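Iron-binding protein (Staphylococcus epidermidis, PDB 4M7O) is a predicted periplasmic-type solute-binding protein that probably captures iron, perhaps as a chelate, for delivery to a membrane transporter. Local coordinates at residues Ile25-Leu28 with Asn32-Ile35; Asn193-Val198 with Lys202-Glu207. All blocks are in the same frame, centred on the assembly; numbering follows the deposited sequence.

Contact 1: Ile25-Leu28 with Asn32-Ile35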
loop_
_atom_site.group_PDB
_atom_site.type_symbol
_atom_site.label_atom_id
_atom_site.label_comp_id
_atom_site.label_asym_id
_atom_site.label_seq_id
_atom_site.Cartn_x
_atom_site.Cartn_y
_atom_site.Cartn_z
ATOM N N ILE A 25 22.732 -3.534 4.030
ATOM C CA ILE A 25 21.370 -3.230 4.418
ATOM C C ILE A 25 20.497 -4.477 4.307
ATOM O O ILE A 25 20.598 -5.231 3.329
ATOM C CB ILE A 25 20.789 -2.135 3.500
ATOM C CG1 ILE A 25 21.658 -0.878 3.580
ATOM C CG2 ILE A 25 19.336 -1.835 3.862
ATOM C CD1 ILE A 25 21.386 0.131 2.486
ATOM N N ILE A 26 19.655 -4.702 5.313
ATOM C CA ILE A 26 18.609 -5.707 5.207
ATOM C C ILE A 26 17.262 -4.986 5.119
ATOM O O ILE A 26 16.906 -4.202 6.003
ATOM C CB ILE A 26 18.612 -6.691 6.393
ATOM C CG1 ILE A 26 19.905 -7.514 6.400
ATOM C CG2 ILE A 26 17.398 -7.606 6.333
ATOM C CD1 ILE A 26 20.033 -8.477 7.581
ATOM N N SER A 27 16.524 -5.238 4.040
ATOM C CA SER A 27 15.210 -4.606 3.842
ATOM C C SER A 27 14.103 -5.631 4.043
ATOM O O SER A 27 14.111 -6.680 3.398
ATOM C CB SER A 27 15.109 -4.010 2.447
ATOM O OG SER A 27 13.854 -3.363 2.265
ATOM N N LEU A 28 13.147 -5.317 4.919
ATOM C CA LEU A 28 12.162 -6.299 5.378
ATOM C C LEU A 28 10.739 -6.137 4.848
ATOM O O LEU A 28 9.832 -6.883 5.255
ATOM C CB LEU A 28 12.135 -6.359 6.910
ATOM C CG LEU A 28 13.416 -6.938 7.524
ATOM C CD1 LEU A 28 13.251 -7.193 9.035
ATOM C CD2 LEU A 28 13.810 -8.208 6.798
ATOM N N ASN A 32 10.064 -0.700 1.051
ATOM C CA ASN A 32 11.425 -0.325 1.441
ATOM C C ASN A 32 12.447 -0.725 0.384
ATOM O O ASN A 32 13.299 0.079 -0.014
ATOM C CB ASN A 32 11.802 -0.966 2.783
ATOM C CG ASN A 32 11.187 -0.243 3.968
ATOM O OD1 ASN A 32 10.488 0.764 3.802
ATOM N ND2 ASN A 32 11.449 -0.749 5.177
ATOM N N THR A 33 12.356 -1.965 -0.079
ATOM C CA THR A 33 13.321 -2.454 -1.060
ATOM C C THR A 33 13.229 -1.657 -2.349
ATOM O O THR A 33 14.253 -1.303 -2.932
ATOM C CB THR A 33 13.103 -3.922 -1.364
ATOM O OG1 THR A 33 13.214 -4.684 -0.148
ATOM C CG2 THR A 33 14.149 -4.430 -2.369
ATOM N N GLU A 34 12.007 -1.348 -2.786
ATOM C CA GLU A 34 11.831 -0.612 -4.035
ATOM C C GLU A 34 12.453 0.776 -3.940
ATOM O O GLU A 34 13.082 1.245 -4.887
ATOM C CB GLU A 34 10.342 -0.517 -4.401
ATOM C CG GLU A 34 9.727 -1.850 -4.797
ATOM C CD GLU A 34 8.353 -1.687 -5.441
ATOM O OE1 GLU A 34 8.153 -0.705 -6.201
ATOM O OE2 GLU A 34 7.477 -2.547 -5.191
ATOM N N ILE A 35 12.271 1.420 -2.790
ATOM C CA ILE A 35 12.764 2.769 -2.571
ATOM C C ILE A 35 14.296 2.782 -2.537
ATOM O O ILE A 35 14.927 3.668 -3.119
ATOM C CB ILE A 35 12.224 3.344 -1.245
ATOM C CG1 ILE A 35 10.700 3.528 -1.315
ATOM C CG2 ILE A 35 12.918 4.659 -0.905
ATOM C CD1 ILE A 35 10.065 3.824 0.031
#

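Contact 2: Asn193-Val198 with Lys202-Glu207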
loop_
_atom_site.group_PDB
_atom_site.type_symbol
_atom_site.label_atom_id
_atom_site.label_comp_id
_atom_site.label_asym_id
_atom_site.label_seq_id
_atom_site.Cartn_x
_atom_site.Cartn_y
_atom_site.Cartn_z
ATOM N N ASN A 193 -16.006 9.225 -1.178
ATOM C CA ASN A 193 -16.034 7.988 -0.405
ATOM C C ASN A 193 -17.411 7.863 0.236
ATOM O O ASN A 193 -17.832 8.767 0.967
ATOM C CB ASN A 193 -14.935 8.049 0.662
ATOM C CG ASN A 193 -14.798 6.759 1.465
ATOM O OD1 ASN A 193 -15.759 5.997 1.634
ATOM N ND2 ASN A 193 -13.601 6.531 2.003
ATOM N N SER A 194 -18.126 6.769 -0.043
ATOM C CA SER A 194 -19.465 6.567 0.540
ATOM C C SER A 194 -19.454 6.711 2.060
ATOM O O SER A 194 -20.457 7.069 2.660
ATOM C CB SER A 194 -20.008 5.177 0.206
ATOM O OG SER A 194 -20.419 5.079 -1.133
ATOM N N PHE A 195 -18.313 6.422 2.668
ATOM C CA PHE A 195 -18.173 6.492 4.117
ATOM C C PHE A 195 -17.096 7.475 4.555
ATOM O O PHE A 195 -16.223 7.141 5.359
ATOM C CB PHE A 195 -17.921 5.090 4.684
ATOM C CG PHE A 195 -19.156 4.234 4.697
ATOM C CD1 PHE A 195 -20.020 4.262 5.778
ATOM C CD2 PHE A 195 -19.476 3.434 3.614
ATOM C CE1 PHE A 195 -21.171 3.487 5.793
ATOM C CE2 PHE A 195 -20.626 2.657 3.616
ATOM C CZ PHE A 195 -21.474 2.681 4.707
ATOM N N ASP A 196 -17.184 8.701 4.045
ATOM C CA ASP A 196 -16.244 9.748 4.424
ATOM C C ASP A 196 -16.524 10.246 5.837
ATOM O O ASP A 196 -15.724 10.998 6.401
ATOM C CB ASP A 196 -16.254 10.909 3.418
ATOM C CG ASP A 196 -17.626 11.555 3.261
ATOM O OD1 ASP A 196 -18.534 11.286 4.079
ATOM O OD2 ASP A 196 -17.796 12.358 2.315
ATOM N N ASP A 197 -17.652 9.809 6.400
ATOM C CA ASP A 197 -18.032 10.166 7.766
ATOM C C ASP A 197 -17.363 9.306 8.846
ATOM O O ASP A 197 -17.472 9.614 10.032
ATOM C CB ASP A 197 -19.558 10.143 7.940
ATOM C CG ASP A 197 -20.171 8.770 7.672
ATOM O OD1 ASP A 197 -19.663 8.035 6.801
ATOM O OD2 ASP A 197 -21.179 8.432 8.329
ATOM N N VAL A 198 -16.676 8.238 8.446
ATOM C CA VAL A 198 -15.952 7.406 9.413
ATOM C C VAL A 198 -14.437 7.508 9.207
ATOM O O VAL A 198 -13.981 7.974 8.164
ATOM C CB VAL A 198 -16.387 5.925 9.353
ATOM C CG1 VAL A 198 -17.905 5.816 9.406
ATOM C CG2 VAL A 198 -15.857 5.259 8.093
ATOM N N LYS A 202 -13.556 0.462 9.444
ATOM C CA LYS A 202 -14.681 0.224 10.343
ATOM C C LYS A 202 -15.644 -0.803 9.766
ATOM O O LYS A 202 -15.881 -0.829 8.557
ATOM C CB LYS A 202 -15.435 1.538 10.611
ATOM C CG LYS A 202 -14.621 2.557 11.403
ATOM C CD LYS A 202 -14.140 1.964 12.731
ATOM C CE LYS A 202 -13.026 2.799 13.359
ATOM N NZ LYS A 202 -13.513 4.138 13.782
ATOM N N SER A 203 -16.206 -1.653 10.619
ATOM C CA SER A 203 -17.300 -2.506 10.156
ATOM C C SER A 203 -18.569 -1.689 9.894
ATOM O O SER A 203 -18.890 -0.750 10.633
ATOM C CB SER A 203 -17.591 -3.616 11.160
ATOM O OG SER A 203 -18.182 -3.089 12.326
ATOM N N VAL A 204 -19.292 -2.057 8.843
ATOM C CA VAL A 204 -20.554 -1.413 8.499
ATOM C C VAL A 204 -21.576 -2.497 8.203
ATOM O O VAL A 204 -21.221 -3.562 7.697
ATOM C CB VAL A 204 -20.400 -0.493 7.269
ATOM C CG1 VAL A 204 -19.594 0.731 7.640
ATOM C CG2 VAL A 204 -19.714 -1.240 6.114
ATOM N N SER A 205 -22.841 -2.243 8.527
ATOM C CA SER A 205 -23.871 -3.234 8.291
ATOM C C SER A 205 -24.308 -3.211 6.822
ATOM O O SER A 205 -24.058 -2.234 6.096
ATOM C CB SER A 205 -25.075 -2.929 9.161
ATOM O OG SER A 205 -25.762 -1.822 8.611
ATOM N N LYS A 206 -24.966 -4.281 6.384
ATOM C CA LYS A 206 -25.470 -4.341 5.023
ATOM C C LYS A 206 -26.513 -3.253 4.846
ATOM O O LYS A 206 -26.574 -2.623 3.790
ATOM C CB LYS A 206 -26.119 -5.694 4.743
ATOM C CG LYS A 206 -25.166 -6.834 4.426
ATOM C CD LYS A 206 -25.984 -8.081 4.075
ATOM C CE LYS A 206 -25.830 -9.181 5.108
ATOM N NZ LYS A 206 -24.530 -9.903 4.938
ATOM N N GLU A 207 -27.338 -3.041 5.875
ATOM C CA GLU A 207 -28.407 -2.036 5.804
ATOM C C GLU A 207 -27.791 -0.675 5.542
ATOM O O GLU A 207 -28.289 0.095 4.731
ATOM C CB GLU A 207 -29.217 -1.980 7.107
ATOM C CG GLU A 207 -30.196 -3.121 7.317
#

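Contact 1: Ile25-Leu28 with Asn32-Ile35
A buried hydroxyl-to-hydroxyl hydrogen bond between Ser27 and Thr33 joins the first strand of the N-terminal lobe to the helix that follows it. The two elements open a beta-alpha-beta unit, strand 25-27, helix 30-38 and strand 45-49, and the strand is the middle one of a five-stranded parallel sheet with order 3-2-1-4-5, a Rossmann-like arrangement. The case illustrates how small a side-chain contact between a strand and the next helix can be: the two segments bury 128 Å² between them, and a single hydrogen bond, Ser27 OG to Thr33 OG1 at 2.8 Å, carries it. The alpha carbons (CA) of Ser27 and Thr33 approach to 5.7 Å, and the hydroxyls span the gap. Ser27 sits at the end of its strand with the CB bond directed at the helix, and its OG extends opposite the backbone N (chi1 -178°), which carries the oxygen onward from the sheet. Thr33 turns OG1 back beside its own backbone N (chi1 -58°) to receive it. Ser27 is the donor, and a further hydrogen bond joins Thr33 OG1 to Asp52 OD2; the serine thus begins a short polar chain ending at a carboxylate, which would probably favour this direction of donation. The same serine oxygen, Ser27 OG, lies 3.1 Å from Thr33 N, but the angle is too poor for a hydrogen bond. Asn32 contributes differently: its CB methylene rests against Ser27 OG at 3.2 Å, while its amide is turned to the adjoining strand 82-86. One helical turn therefore reaches two neighbouring strands, 25-27 through a hydroxyl and 82-86 through an amide, the latter by a hydrogen bond from Asn32 ND2 to Ala85 O.

Contact 2: Asn193-Val198 with Lys202-Glu207
Phe195 and Val204 meet in a CH-pi contact, the main apolar element of this local fold-back between the loop after strand 192-193 and the chain running from strand 201-203 towards helix 206-212. Val204 puts CG1, the methyl anti to its carbonyl carbon, over one face of the phenyl ring. Val204 CG1 stands 4.1 Å from the centroid of the Phe195 ring. It lies 26° off the ring normal, displaced toward the CE1 side. The closest pair of atoms is Phe195 CE1 and Val204 CG1, at 3.7 Å. Ser208 and Arg212 of helix 206-212 also touch the ring, as does Thr175 of strand 174-176. A second, looser apolar contact lies nearer the surface, where Val198 CB faces the aliphatic part of Lys202 at 4.3 Å from its CG.

One polar bond within the loop fixes the backbone of Phe195; others tie the loop to its surroundings. Asn193 OD1 accepts from Phe195 N at 2.8 Å; the bond is fairly straight (158° at the hydrogen), although the donor sits 38° out of the carbonyl plane. The Asn193 amide is held at its other end too, ND2 donating to Ala176 O and Asn183 OD1. Arg212 adds a charged tie to the loop, forming a salt bridge with Asp197 and a hydrogen bond to Ser194 O.

On the second segment, Ser205 is the N-cap of helix 206-212, its OG accepting from Ser208 N. The loop itself combines an Asx turn at Asn193 with a type I beta turn from Phe195 to Val198, closed by a weak Val198 N to Phe195 O bond.

Overall arrangement
From the N terminus, the chain first closes a small loop at contact 1, where strand 25-27 is joined to helix 30-38 across three intervening residues. It then completes the parallel sheet and runs through helix 133-152 before building the second, mixed sheet, where contact 2 closes an equally short loop between residues 193-198 and 202-207. The two are in series, neither nested nor crossing. The centres of contact 1 and contact 2 lie about 35 Å apart, on opposite sides of the chain's centre. Between contact 1 and contact 2 the nearest atoms are about 24 Å apart. Each thus ties together neighbours within its own lobe, consistent with the two-lobed design of helix-linked solute-binding proteins.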